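Local coordinates for fimbria adhesin protein (PDB 3U4K) that acts as a fimbrial adhesin of Klebsiella pneumoniae that binds human collagen V, this chain being its jelly-roll receptor-binding domain, at residues C26-S31 / F163-T168; I67-D72 / S126-A131; L77-K82 / Y159-T164; K94-A99 / I116-Y121; F107-A112 / A131-T136. All coordinates share one frame; numbering follows the deposited sequence.

How the contacts relate
The five contacts tie together the sheets of a jelly-roll domain, and no bound ligand marks a receptor site among them. Contacts 1 and 2 meet where strand 26-28 borders 67-71; their centres are 9 Å apart and the Cys-26 to Cys-71 disulfide joins them. Contact 3 also lies about 9 Å, centre to centre, from contact 1, shares Phe-163 and Thr-164 with it, and meets contact 2 where Leu-77 and Pro-161 pack on Val-69. Backbone bonds from Ser-79 to Tyr-121 and from Ala-81 to Asp-119 join contact 3 to contact 4. Contact 5 bonds to contact 4 through Phe-107 and Tyr-117, and shares Ala-131 with contact 2. Contacts 2 and 4 are farthest apart, about 25 Å between centres.

Contact 1 of 5, residues C26-S31 / F163-T168; sequences CWQSNS and FTILKT
Strand 26-28, an outer strand of a small antiparallel sheet, reaches the loop ahead of strand 166-170 by laying Gln-28 alongside the ring of Phe-163. The two side chains run past each other in opposite directions, their amide and ring planes only 7° apart. Gln-28 CB lies 3.7 Å from Phe-163 CE1, and farther along the chain OE1 comes to 3.5 Å from CD1 of the same ring. With CG anti to the backbone N (chi1 -165°) and the rest extended, the glutamine carries its amide along the CE1-CD1 side of the ring. Its NE2 donates to the backbone O of Asn-30 at 2.8 Å and stands 3.3 Å from Thr-164 O. The carbonyl oxygens of Cys-26 and Trp-27 approach the far end of the Phe-163 ring, near CE2 and CZ.

Just past this ring the chain forms a classic beta bulge, Ile-165 and Leu-166 both facing Tyr-159 of strand 154-160. Ile-165 CG2 lies 4.2 Å from Gln-28 NE2, while the side chain also packs on Tyr-68, Val-69 and Leu-130. Val-69 touches Phe-163 as well, and on the other segment Cys-26 is tied to Cys-71 by the disulfide.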
# COMPACT_ATOMS: atom_id res chain seq x y z
N CYS A 26 -4.39 10.01 -23.48
CA CYS A 26 -5.18 9.87 -22.26
C CYS A 26 -4.64 10.76 -21.15
O CYS A 26 -3.45 10.73 -20.82
CB CYS A 26 -5.20 8.41 -21.81
SG CYS A 26 -5.87 7.27 -23.05
N TRP A 27 -5.54 11.56 -20.58
CA TRP A 27 -5.19 12.50 -19.52
C TRP A 27 -5.87 12.13 -18.23
O TRP A 27 -6.64 11.18 -18.17
CB TRP A 27 -5.56 13.92 -19.94
CG TRP A 27 -7.02 14.10 -20.30
CD1 TRP A 27 -8.03 14.61 -19.50
CD2 TRP A 27 -7.67 13.76 -21.57
NE1 TRP A 27 -9.23 14.62 -20.16
CE2 TRP A 27 -9.09 14.12 -21.41
CE3 TRP A 27 -7.25 13.21 -22.78
CZ2 TRP A 27 -10.01 13.94 -22.43
CZ3 TRP A 27 -8.19 13.03 -23.80
CH2 TRP A 27 -9.54 13.38 -23.62
N GLN A 28 -5.58 12.89 -17.17
CA GLN A 28 -6.13 12.59 -15.86
C GLN A 28 -7.24 13.57 -15.52
O GLN A 28 -6.98 14.75 -15.26
CB GLN A 28 -5.04 12.62 -14.80
CG GLN A 28 -5.44 11.99 -13.48
CD GLN A 28 -4.36 12.08 -12.43
OE1 GLN A 28 -3.17 12.17 -12.75
NE2 GLN A 28 -4.76 12.04 -11.16
N SER A 29 -8.48 13.08 -15.51
CA SER A 29 -9.65 13.94 -15.32
C SER A 29 -9.82 14.45 -13.89
O SER A 29 -10.35 15.55 -13.69
CB SER A 29 -10.93 13.23 -15.78
OG SER A 29 -11.13 13.44 -17.17
N ASN A 30 -9.38 13.67 -12.92
CA ASN A 30 -9.47 14.07 -11.52
C ASN A 30 -8.20 13.76 -10.75
O ASN A 30 -7.48 12.82 -11.11
CB ASN A 30 -10.68 13.40 -10.86
CG ASN A 30 -11.17 14.15 -9.63
OD1 ASN A 30 -11.78 13.56 -8.74
ND2 ASN A 30 -10.91 15.46 -9.58
N SER A 31 -7.92 14.54 -9.71
CA SER A 31 -6.77 14.28 -8.84
C SER A 31 -6.92 12.94 -8.13
O SER A 31 -8.03 12.49 -7.88
CB SER A 31 -6.59 15.40 -7.81
OG SER A 31 -7.69 15.46 -6.93
N PHE A 163 0.53 7.24 -14.55
CA PHE A 163 0.34 8.35 -13.61
C PHE A 163 -0.57 7.94 -12.46
O PHE A 163 -1.51 7.17 -12.65
CB PHE A 163 -0.18 9.62 -14.31
CG PHE A 163 -1.36 9.40 -15.21
CD1 PHE A 163 -2.65 9.37 -14.70
CD2 PHE A 163 -1.18 9.24 -16.58
CE1 PHE A 163 -3.74 9.18 -15.53
CE2 PHE A 163 -2.27 9.05 -17.42
CZ PHE A 163 -3.55 9.02 -16.90
N THR A 164 -0.29 8.47 -11.27
CA THR A 164 -0.97 8.05 -10.05
C THR A 164 -2.42 8.52 -10.00
O THR A 164 -2.70 9.71 -10.07
CB THR A 164 -0.21 8.52 -8.79
OG1 THR A 164 1.15 8.09 -8.85
CG2 THR A 164 -0.85 7.95 -7.52
N ILE A 165 -3.34 7.56 -9.87
CA ILE A 165 -4.75 7.86 -9.65
C ILE A 165 -5.20 7.34 -8.29
O ILE A 165 -6.27 7.70 -7.79
CB ILE A 165 -5.66 7.30 -10.77
CG1 ILE A 165 -5.51 5.78 -10.91
CG2 ILE A 165 -5.36 8.00 -12.10
CD1 ILE A 165 -6.73 5.10 -11.49
N LEU A 166 -4.36 6.48 -7.69
CA LEU A 166 -4.60 5.97 -6.35
C LEU A 166 -3.30 5.96 -5.57
O LEU A 166 -2.35 5.25 -5.92
CB LEU A 166 -5.22 4.57 -6.40
CG LEU A 166 -5.52 3.85 -5.08
CD1 LEU A 166 -6.39 4.68 -4.14
CD2 LEU A 166 -6.18 2.50 -5.37
N LYS A 167 -3.25 6.75 -4.50
CA LYS A 167 -2.03 6.91 -3.71
C LYS A 167 -2.28 6.68 -2.22
O LYS A 167 -3.26 7.16 -1.66
CB LYS A 167 -1.44 8.30 -3.94
CG LYS A 167 -0.08 8.53 -3.28
CD LYS A 167 0.59 9.81 -3.77
CE LYS A 167 -0.21 11.05 -3.40
NZ LYS A 167 0.59 12.29 -3.51
N THR A 168 -1.38 5.93 -1.59
CA THR A 168 -1.42 5.74 -0.14
C THR A 168 -0.11 6.20 0.49
O THR A 168 0.97 5.93 -0.03
CB THR A 168 -1.70 4.27 0.27
OG1 THR A 168 -0.56 3.46 -0.04
CG2 THR A 168 -2.93 3.72 -0.44

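Contact 2 of 5, residues I67-D72 / S126-A131; sequences IYVTCD and SSFRLA. Unlike the reference sequence in segment 126-131: Ala-131 (reference Val).
Residues 67-71 and 126-130 run antiparallel, with end-to-end directions 152° apart, and a classic beta bulge interrupts their pairing where Tyr-68 and Val-69 both face Phe-128. Tyr-68 N donates to Phe-128 O at 2.9 Å, and Val-69 N adds a weak bond to the same oxygen. Phe-128 N returns a bond to Val-69 O at 2.8 Å. Beyond it Cys-71 N reaches Ser-126 O, also at 2.8 Å.

The side chains meet in separate groups. Leu-130 crosses the Tyr-68 ring at about a right angle: its CD1 sits over one face, 3.9 Å from the ring centroid and 16° off the normal, while its CB lies 3.6 Å from Tyr-68 CE2. Phe-128 and Val-69 share a side of the sheet, with CD2 of the ring 3.8 Å from Val-69 CB. Farther along that ring, Cys-71 SG comes in at the edge, 3.9 Å from CE2, in a sulfur-aromatic contact. Phe-128 CG is turned anti to its own carbonyl carbon (chi1 -60°), which carries the ring along the neighbouring strand to the cysteine. Ile-67 CD1 touches Arg-129 CG at 3.8 Å; the guanidinium itself is engaged elsewhere, NH1 donating to Asn-64 O.

Strand 67-71 is the middle one of three, with 128-129 on one flank and 26-28 on the other. Thr-70 hydrogen-bonds Ser-29 there, and Leu-77 of strand 74-83 covers Val-69 and Phe-128.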
# COMPACT_ATOMS: atom_id res chain seq x y z
N ILE A 67 -14.53 10.05 -12.75
CA ILE A 67 -13.65 9.56 -13.81
C ILE A 67 -12.23 10.08 -13.56
O ILE A 67 -12.00 11.29 -13.49
CB ILE A 67 -14.12 10.03 -15.22
CG1 ILE A 67 -15.65 10.03 -15.35
CG2 ILE A 67 -13.43 9.22 -16.31
CD1 ILE A 67 -16.32 8.67 -15.31
N TYR A 68 -11.29 9.15 -13.41
CA TYR A 68 -9.90 9.51 -13.12
C TYR A 68 -9.05 9.56 -14.38
O TYR A 68 -8.13 10.37 -14.47
CB TYR A 68 -9.29 8.56 -12.09
CG TYR A 68 -10.01 8.55 -10.76
CD1 TYR A 68 -9.62 9.40 -9.72
CD2 TYR A 68 -11.09 7.70 -10.53
CE1 TYR A 68 -10.29 9.41 -8.51
CE2 TYR A 68 -11.76 7.69 -9.33
CZ TYR A 68 -11.36 8.55 -8.32
OH TYR A 68 -12.03 8.53 -7.12
N VAL A 69 -9.36 8.70 -15.35
CA VAL A 69 -8.67 8.70 -16.64
C VAL A 69 -9.67 8.77 -17.80
O VAL A 69 -10.66 8.03 -17.82
CB VAL A 69 -7.76 7.45 -16.82
CG1 VAL A 69 -6.93 7.56 -18.09
CG2 VAL A 69 -6.85 7.28 -15.62
N THR A 70 -9.40 9.68 -18.74
CA THR A 70 -10.25 9.91 -19.90
C THR A 70 -9.40 9.98 -21.17
O THR A 70 -8.32 10.58 -21.16
CB THR A 70 -11.05 11.22 -19.75
OG1 THR A 70 -11.68 11.24 -18.46
CG2 THR A 70 -12.13 11.34 -20.82
N CYS A 71 -9.88 9.36 -22.24
CA CYS A 71 -9.18 9.36 -23.53
C CYS A 71 -10.07 9.90 -24.65
O CYS A 71 -11.26 10.18 -24.43
CB CYS A 71 -8.70 7.95 -23.89
SG CYS A 71 -7.84 7.08 -22.56
N ASP A 72 -9.49 10.05 -25.84
CA ASP A 72 -10.23 10.48 -27.03
C ASP A 72 -10.79 9.30 -27.82
O ASP A 72 -11.91 9.37 -28.33
CB ASP A 72 -9.36 11.38 -27.93
CG ASP A 72 -7.97 10.80 -28.22
OD1 ASP A 72 -7.75 9.59 -28.00
OD2 ASP A 72 -7.10 11.56 -28.67
N SER A 126 -12.65 4.22 -22.84
CA SER A 126 -12.37 5.62 -23.13
C SER A 126 -12.51 6.48 -21.88
O SER A 126 -11.95 7.57 -21.80
CB SER A 126 -13.28 6.13 -24.25
OG SER A 126 -14.64 5.94 -23.92
N SER A 127 -13.28 5.97 -20.92
CA SER A 127 -13.40 6.56 -19.59
C SER A 127 -13.06 5.49 -18.55
O SER A 127 -13.36 4.31 -18.74
CB SER A 127 -14.80 7.10 -19.34
OG SER A 127 -14.99 8.36 -19.96
N PHE A 128 -12.44 5.92 -17.45
CA PHE A 128 -12.00 4.98 -16.41
C PHE A 128 -12.34 5.46 -15.01
O PHE A 128 -11.93 6.55 -14.59
CB PHE A 128 -10.49 4.73 -16.53
CG PHE A 128 -10.07 4.14 -17.85
CD1 PHE A 128 -9.97 2.76 -18.01
CD2 PHE A 128 -9.79 4.96 -18.94
CE1 PHE A 128 -9.58 2.21 -19.22
CE2 PHE A 128 -9.41 4.41 -20.16
CZ PHE A 128 -9.30 3.04 -20.30
N ARG A 129 -13.12 4.64 -14.30
CA ARG A 129 -13.44 4.88 -12.90
C ARG A 129 -12.58 4.00 -12.00
O ARG A 129 -11.98 3.02 -12.47
CB ARG A 129 -14.91 4.58 -12.62
CG ARG A 129 -15.92 5.46 -13.34
CD ARG A 129 -17.35 5.14 -12.92
NE ARG A 129 -17.78 3.79 -13.30
CZ ARG A 129 -17.92 2.77 -12.45
NH1 ARG A 129 -17.67 2.92 -11.15
NH2 ARG A 129 -18.32 1.59 -12.91
N LEU A 130 -12.52 4.34 -10.72
CA LEU A 130 -11.95 3.46 -9.71
C LEU A 130 -13.06 2.62 -9.10
O LEU A 130 -14.03 3.15 -8.56
CB LEU A 130 -11.22 4.24 -8.62
CG LEU A 130 -9.73 4.51 -8.87
CD1 LEU A 130 -9.19 5.45 -7.80
CD2 LEU A 130 -8.92 3.22 -8.91
N ALA A 131 -12.90 1.30 -9.20
CA ALA A 131 -13.86 0.34 -8.68
C ALA A 131 -13.85 0.36 -7.16
O ALA A 131 -12.79 0.21 -6.55
CB ALA A 131 -13.54 -1.06 -9.19

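Contact 3 of 5, residues L77-K82 / Y159-T164; sequences LKSDAK and YGPGFT
Two backbone hydrogen bonds join Asp-80 and Gly-160 as an antiparallel hydrogen-bonded pair. Asp-80 N donates to Gly-160 O at 2.9 Å, from above the carbonyl plane rather than along a lone pair, and Gly-160 N returns a bond to Asp-80 O at 3.2 Å. CA-H...O contacts continue the pairing, Tyr-159 CA pointing at Asp-80 O over 3.3 Å and Pro-161 CA at Lys-78 O over 3.5 Å.

Among the side chains, Tyr-159 does most of the touching. Its CG is anti to the backbone N (chi1 177°), and the ring extends back along the opposite strand: Ala-81 CA lies at its edge, Ala-81 CB is 3.9 Å from CD1, and the OH end arrives 3.5 Å from Ser-79 CB. The hydroxyl of Ser-79 sits against the pyrrolidine of Pro-161, OG 3.4 Å from CD; the proline N has no hydrogen to give, so this is packing only. Leu-77 CD1 meets Pro-161 CB at 4.2 Å.

The one charged pair stays within a strand. Lys-78 NZ and Asp-80 OD2 form a long salt bridge on the side away from the proline, and NZ also makes a weak bond to Ser-120.

Strand 74-83 runs between 154-160 and 119-125 in the mixed five-stranded sheet. The backbones of Ser-79 and Ala-81 bond to Tyr-121 and Asp-119, while Met-115 and Tyr-117 pack on Ala-81 and Tyr-159.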
# COMPACT_ATOMS: atom_id res chain seq x y z
N LEU A 77 -5.46 0.23 -21.80
CA LEU A 77 -4.50 0.76 -20.82
C LEU A 77 -3.99 -0.26 -19.82
O LEU A 77 -4.73 -1.14 -19.36
CB LEU A 77 -5.10 1.95 -20.06
CG LEU A 77 -5.13 3.32 -20.74
CD1 LEU A 77 -5.82 4.32 -19.83
CD2 LEU A 77 -3.74 3.81 -21.12
N LYS A 78 -2.71 -0.13 -19.47
CA LYS A 78 -2.06 -0.96 -18.46
C LYS A 78 -1.76 -0.12 -17.22
O LYS A 78 -0.93 0.79 -17.26
CB LYS A 78 -0.79 -1.58 -19.04
CG LYS A 78 0.06 -2.36 -18.06
CD LYS A 78 1.43 -2.66 -18.66
CE LYS A 78 2.38 -3.27 -17.65
NZ LYS A 78 1.93 -4.62 -17.21
N SER A 79 -2.44 -0.43 -16.12
CA SER A 79 -2.22 0.27 -14.85
C SER A 79 -1.33 -0.53 -13.91
O SER A 79 -1.61 -1.70 -13.63
CB SER A 79 -3.55 0.57 -14.15
OG SER A 79 -4.13 1.76 -14.66
N ASP A 80 -0.26 0.10 -13.44
CA ASP A 80 0.71 -0.55 -12.55
C ASP A 80 0.47 -0.22 -11.08
O ASP A 80 0.24 0.94 -10.72
CB ASP A 80 2.14 -0.17 -12.94
CG ASP A 80 2.52 -0.65 -14.33
OD1 ASP A 80 3.36 0.02 -14.98
OD2 ASP A 80 1.98 -1.68 -14.78
N ALA A 81 0.50 -1.25 -10.24
CA ALA A 81 0.47 -1.10 -8.79
C ALA A 81 1.90 -1.09 -8.27
O ALA A 81 2.60 -2.11 -8.34
CB ALA A 81 -0.33 -2.22 -8.15
N LYS A 82 2.34 0.07 -7.77
CA LYS A 82 3.73 0.28 -7.40
C LYS A 82 3.93 0.62 -5.93
O LYS A 82 3.17 1.41 -5.35
CB LYS A 82 4.35 1.38 -8.26
CG LYS A 82 4.77 0.94 -9.65
CD LYS A 82 5.40 2.09 -10.42
CE LYS A 82 5.76 1.66 -11.83
NZ LYS A 82 6.18 2.83 -12.66
N TYR A 159 -0.77 3.75 -7.69
CA TYR A 159 -1.46 2.96 -8.70
C TYR A 159 -1.98 3.85 -9.81
O TYR A 159 -2.57 4.90 -9.56
CB TYR A 159 -2.61 2.18 -8.07
CG TYR A 159 -3.42 1.38 -9.06
CD1 TYR A 159 -2.89 0.25 -9.68
CD2 TYR A 159 -4.73 1.75 -9.38
CE1 TYR A 159 -3.63 -0.49 -10.59
CE2 TYR A 159 -5.48 1.02 -10.29
CZ TYR A 159 -4.93 -0.10 -10.89
OH TYR A 159 -5.67 -0.83 -11.79
N GLY A 160 -1.74 3.43 -11.05
CA GLY A 160 -2.19 4.19 -12.22
C GLY A 160 -1.56 3.74 -13.52
O GLY A 160 -0.62 2.94 -13.52
N PRO A 161 -2.08 4.25 -14.65
CA PRO A 161 -1.55 3.94 -15.98
C PRO A 161 -0.49 4.95 -16.42
O PRO A 161 -0.75 5.79 -17.28
CB PRO A 161 -2.79 4.02 -16.88
CG PRO A 161 -3.73 4.95 -16.17
CD PRO A 161 -3.29 5.09 -14.74
N GLY A 162 0.69 4.87 -15.81
CA GLY A 162 1.76 5.83 -16.09
C GLY A 162 1.59 7.14 -15.35
O GLY A 162 2.40 8.06 -15.51
N PHE A 163 0.53 7.24 -14.55
CA PHE A 163 0.34 8.35 -13.61
C PHE A 163 -0.57 7.94 -12.46
O PHE A 163 -1.51 7.17 -12.65
CB PHE A 163 -0.18 9.62 -14.31
CG PHE A 163 -1.36 9.40 -15.21
CD1 PHE A 163 -2.65 9.37 -14.70
CD2 PHE A 163 -1.18 9.24 -16.58
CE1 PHE A 163 -3.74 9.18 -15.53
CE2 PHE A 163 -2.27 9.05 -17.42
CZ PHE A 163 -3.55 9.02 -16.90
N THR A 164 -0.29 8.47 -11.27
CA THR A 164 -0.97 8.05 -10.05
C THR A 164 -2.42 8.52 -10.00
O THR A 164 -2.70 9.71 -10.07
CB THR A 164 -0.21 8.52 -8.79
OG1 THR A 164 1.15 8.09 -8.85
CG2 THR A 164 -0.85 7.95 -7.52

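Contact 4 of 5, residues K94-A99 / I116-Y121; sequences KVYSTA and IYPDSY
Lys-94 reaches across the 116-118 backbone, and its ammonium group ends between two carbonyls. NZ donates to Ile-116 O at 2.9 Å and to Pro-118 O at 3.1 Å, tilted nearly 30° from each carbonyl plane. The chain is straight beyond CG (chi2 -174°), which lets the aliphatic part pass over the loop: CB is 3.3 Å from Tyr-117 O, and CD is 3.7 Å from Ile-116 CG2. Pro-118, preceded by a cis peptide bond, crosses the lysine at a slant, its CD 3.9 Å from Lys-94 CD. Asp-119 OD2 stands 4.5 Å from NZ, beyond salt-bridge range; its negative charge may still add to the pull on the ammonium.

Tyr-96 comes to the proline from a second direction. Pro-118 CD lies at the edge of its ring, near the ring plane, and is 3.5 Å from the Tyr-96 OH. Lys-94 and Tyr-96 thus both bear on the same pyrrolidine CD.

The contact joins two sheets. Tyr-96 belongs to the short strand 96-97, which pairs with 103-111, while Pro-118 leads into strand 119-125, where the backbone of Asp-119 bonds to Ala-81. Tyr-117 turns its ring the other way, onto Phe-107, Thr-157 and Tyr-159.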
# COMPACT_ATOMS: atom_id res chain seq x y z
N LYS A 94 5.62 -10.93 -1.53
CA LYS A 94 5.26 -9.51 -1.64
C LYS A 94 5.22 -8.79 -0.28
O LYS A 94 4.36 -7.94 -0.04
CB LYS A 94 3.95 -9.34 -2.43
CG LYS A 94 4.03 -9.82 -3.87
CD LYS A 94 2.76 -9.49 -4.63
CE LYS A 94 2.67 -10.26 -5.94
NZ LYS A 94 1.43 -9.91 -6.69
N VAL A 95 6.15 -9.16 0.59
CA VAL A 95 6.32 -8.51 1.89
C VAL A 95 7.56 -7.62 1.81
O VAL A 95 8.62 -8.07 1.38
CB VAL A 95 6.49 -9.55 3.03
CG1 VAL A 95 6.66 -8.85 4.37
CG2 VAL A 95 5.30 -10.50 3.08
N TYR A 96 7.41 -6.37 2.23
CA TYR A 96 8.49 -5.40 2.15
C TYR A 96 9.13 -5.16 3.50
O TYR A 96 8.46 -4.76 4.45
CB TYR A 96 7.97 -4.07 1.57
CG TYR A 96 7.77 -4.09 0.07
CD1 TYR A 96 8.64 -3.38 -0.77
CD2 TYR A 96 6.73 -4.81 -0.52
CE1 TYR A 96 8.47 -3.39 -2.15
CE2 TYR A 96 6.56 -4.83 -1.89
CZ TYR A 96 7.42 -4.12 -2.70
OH TYR A 96 7.25 -4.14 -4.07
N SER A 97 10.44 -5.40 3.58
CA SER A 97 11.20 -5.16 4.80
C SER A 97 11.39 -3.66 5.04
O SER A 97 11.28 -2.86 4.11
CB SER A 97 12.56 -5.86 4.71
OG SER A 97 13.30 -5.39 3.60
N THR A 98 11.69 -3.30 6.29
CA THR A 98 11.80 -1.89 6.69
C THR A 98 13.17 -1.53 7.27
O THR A 98 14.04 -2.39 7.42
CB THR A 98 10.72 -1.54 7.73
OG1 THR A 98 9.51 -2.25 7.45
CG2 THR A 98 10.44 -0.05 7.72
N ALA A 99 13.34 -0.24 7.57
CA ALA A 99 14.45 0.25 8.39
C ALA A 99 14.33 -0.24 9.84
O ALA A 99 15.31 -0.22 10.58
CB ALA A 99 14.49 1.77 8.35
N ILE A 116 -2.39 -7.91 -4.87
CA ILE A 116 -1.38 -7.65 -3.86
C ILE A 116 -0.19 -6.97 -4.54
O ILE A 116 0.32 -7.46 -5.55
CB ILE A 116 -0.93 -8.96 -3.15
CG1 ILE A 116 -2.14 -9.63 -2.48
CG2 ILE A 116 0.16 -8.67 -2.13
CD1 ILE A 116 -2.00 -11.12 -2.28
N TYR A 117 0.21 -5.82 -4.00
CA TYR A 117 1.30 -5.02 -4.56
C TYR A 117 2.64 -5.75 -4.44
O TYR A 117 2.91 -6.35 -3.40
CB TYR A 117 1.39 -3.69 -3.83
CG TYR A 117 0.33 -2.66 -4.18
CD1 TYR A 117 0.70 -1.43 -4.72
CD2 TYR A 117 -1.02 -2.90 -3.96
CE1 TYR A 117 -0.25 -0.48 -5.04
CE2 TYR A 117 -1.98 -1.95 -4.28
CZ TYR A 117 -1.59 -0.74 -4.82
OH TYR A 117 -2.53 0.22 -5.14
N PRO A 118 3.47 -5.71 -5.50
CA PRO A 118 3.20 -5.06 -6.78
C PRO A 118 2.46 -5.96 -7.78
O PRO A 118 2.52 -7.19 -7.68
CB PRO A 118 4.61 -4.74 -7.30
CG PRO A 118 5.46 -5.83 -6.75
CD PRO A 118 4.84 -6.26 -5.44
N ASP A 119 1.77 -5.32 -8.73
CA ASP A 119 1.05 -6.00 -9.80
C ASP A 119 0.72 -5.00 -10.90
O ASP A 119 1.07 -3.82 -10.82
CB ASP A 119 -0.23 -6.66 -9.26
CG ASP A 119 -0.59 -7.93 -10.01
OD1 ASP A 119 0.16 -8.34 -10.93
OD2 ASP A 119 -1.64 -8.54 -9.68
N SER A 120 0.04 -5.48 -11.94
CA SER A 120 -0.45 -4.61 -13.01
C SER A 120 -1.78 -5.10 -13.54
O SER A 120 -2.03 -6.30 -13.60
CB SER A 120 0.57 -4.51 -14.14
OG SER A 120 0.88 -5.79 -14.66
N TYR A 121 -2.64 -4.16 -13.92
CA TYR A 121 -3.96 -4.48 -14.47
C TYR A 121 -4.17 -3.87 -15.86
O TYR A 121 -3.82 -2.71 -16.10
CB TYR A 121 -5.07 -4.03 -13.51
CG TYR A 121 -6.46 -4.38 -13.99
CD1 TYR A 121 -6.88 -5.71 -14.07
CD2 TYR A 121 -7.37 -3.38 -14.35
CE1 TYR A 121 -8.16 -6.04 -14.51
CE2 TYR A 121 -8.65 -3.69 -14.78
CZ TYR A 121 -9.04 -5.02 -14.86
OH TYR A 121 -10.31 -5.33 -15.29

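Contact 5 of 5, residues F107-A112 / A131-T136; sequences FSRKGA and AGSTFT. Unlike the reference sequence in segment 131-136: Ala-131 (reference Val).
Ala-131 O takes two hydrogen bonds: one from Arg-109 NH2 at 3.0 Å, in the carbonyl plane and on a lone pair, the other from Ser-133 OG at 3.2 Å. Arg-109 also gives its NE to Ser-133 OG at 2.9 Å, closing a small network in which the serine hydroxyl donates to the carbonyl and accepts from the arginine. Both acceptors lie at the guanidinium edge, which fixes the rotation of the group. Arg-109 runs extended from CG to NE, with CG anti to the backbone N (chi1 -166°), and so passes beside Ser-133 to reach the turn at 131-132.

These side chains hang from an antiparallel pair, strand 103-111 against 133-141, whose short segments run at 160°. Ser-108 pairs with Thr-136 and Lys-110 with Thr-134 as hydrogen-bonded pairs. Lys-110 O accepts twice from one residue, from Thr-134 N at 2.8 Å and from Thr-134 OG1 at 3.2 Å.

Phe-135 lies on the same side of the sheet as Arg-109. Ser-108 O sits over one face of its ring, toward the rim, and CZ meets Phe-107 CB at 3.8 Å. Met-37 and Thr-157 pack on both phenylalanines, while strand 53-61 borders 133-141 on its other flank, where Thr-136 bonds Thr-58.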
# COMPACT_ATOMS: atom_id res chain seq x y z
N PHE A 107 0.88 -4.61 1.07
CA PHE A 107 -0.24 -3.78 0.62
C PHE A 107 -1.09 -4.57 -0.35
O PHE A 107 -0.57 -5.15 -1.30
CB PHE A 107 0.27 -2.51 -0.06
CG PHE A 107 1.38 -1.82 0.67
CD1 PHE A 107 2.71 -2.24 0.52
CD2 PHE A 107 1.12 -0.73 1.50
CE1 PHE A 107 3.73 -1.60 1.20
CE2 PHE A 107 2.14 -0.09 2.18
CZ PHE A 107 3.45 -0.52 2.02
N SER A 108 -2.40 -4.58 -0.10
CA SER A 108 -3.33 -5.32 -0.94
C SER A 108 -4.59 -4.52 -1.22
O SER A 108 -4.96 -3.62 -0.45
CB SER A 108 -3.68 -6.67 -0.30
OG SER A 108 -4.41 -6.48 0.90
N ARG A 109 -5.25 -4.85 -2.32
CA ARG A 109 -6.53 -4.25 -2.68
C ARG A 109 -7.50 -5.37 -2.99
O ARG A 109 -7.15 -6.33 -3.66
CB ARG A 109 -6.36 -3.33 -3.89
CG ARG A 109 -7.54 -2.41 -4.15
CD ARG A 109 -7.35 -1.66 -5.46
NE ARG A 109 -8.63 -1.20 -6.00
CZ ARG A 109 -8.78 -0.67 -7.21
NH1 ARG A 109 -7.74 -0.51 -8.02
NH2 ARG A 109 -9.99 -0.29 -7.61
N LYS A 110 -8.72 -5.24 -2.48
CA LYS A 110 -9.75 -6.26 -2.69
C LYS A 110 -11.08 -5.63 -3.09
O LYS A 110 -11.54 -4.68 -2.46
CB LYS A 110 -9.91 -7.14 -1.45
CG LYS A 110 -10.54 -8.49 -1.73
CD LYS A 110 -10.27 -9.48 -0.61
CE LYS A 110 -10.83 -10.87 -0.93
NZ LYS A 110 -12.32 -10.89 -0.92
N GLY A 111 -11.69 -6.18 -4.13
CA GLY A 111 -12.96 -5.69 -4.65
C GLY A 111 -13.19 -6.25 -6.04
O GLY A 111 -12.94 -7.43 -6.28
N ALA A 112 -13.66 -5.41 -6.95
CA ALA A 112 -13.84 -5.81 -8.35
C ALA A 112 -12.49 -6.13 -9.00
O ALA A 112 -12.34 -7.17 -9.64
CB ALA A 112 -14.58 -4.72 -9.12
N ALA A 131 -12.90 1.30 -9.20
CA ALA A 131 -13.86 0.34 -8.68
C ALA A 131 -13.85 0.36 -7.16
O ALA A 131 -12.79 0.21 -6.55
CB ALA A 131 -13.54 -1.06 -9.19
N GLY A 132 -15.02 0.57 -6.57
CA GLY A 132 -15.18 0.50 -5.12
C GLY A 132 -14.48 -0.73 -4.57
O GLY A 132 -14.69 -1.85 -5.06
N SER A 133 -13.63 -0.51 -3.58
CA SER A 133 -12.80 -1.59 -3.04
C SER A 133 -12.32 -1.31 -1.62
O SER A 133 -12.59 -0.24 -1.05
CB SER A 133 -11.59 -1.83 -3.96
OG SER A 133 -10.87 -0.63 -4.18
N THR A 134 -11.63 -2.29 -1.05
CA THR A 134 -10.94 -2.13 0.23
C THR A 134 -9.44 -2.07 -0.04
O THR A 134 -8.93 -2.81 -0.88
CB THR A 134 -11.22 -3.30 1.19
OG1 THR A 134 -10.71 -4.53 0.64
CG2 THR A 134 -12.71 -3.44 1.48
N PHE A 135 -8.75 -1.20 0.68
CA PHE A 135 -7.29 -1.22 0.69
C PHE A 135 -6.81 -1.71 2.05
O PHE A 135 -7.29 -1.22 3.08
CB PHE A 135 -6.70 0.16 0.37
CG PHE A 135 -5.23 0.14 0.07
CD1 PHE A 135 -4.77 -0.06 -1.23
CD2 PHE A 135 -4.29 0.31 1.09
CE1 PHE A 135 -3.41 -0.09 -1.51
CE2 PHE A 135 -2.93 0.28 0.81
CZ PHE A 135 -2.49 0.08 -0.49
N THR A 136 -5.88 -2.66 2.06
CA THR A 136 -5.43 -3.29 3.30
C THR A 136 -3.91 -3.28 3.48
O THR A 136 -3.17 -3.80 2.64
CB THR A 136 -5.98 -4.72 3.44
OG1 THR A 136 -7.42 -4.68 3.46
CG2 THR A 136 -5.49 -5.39 4.72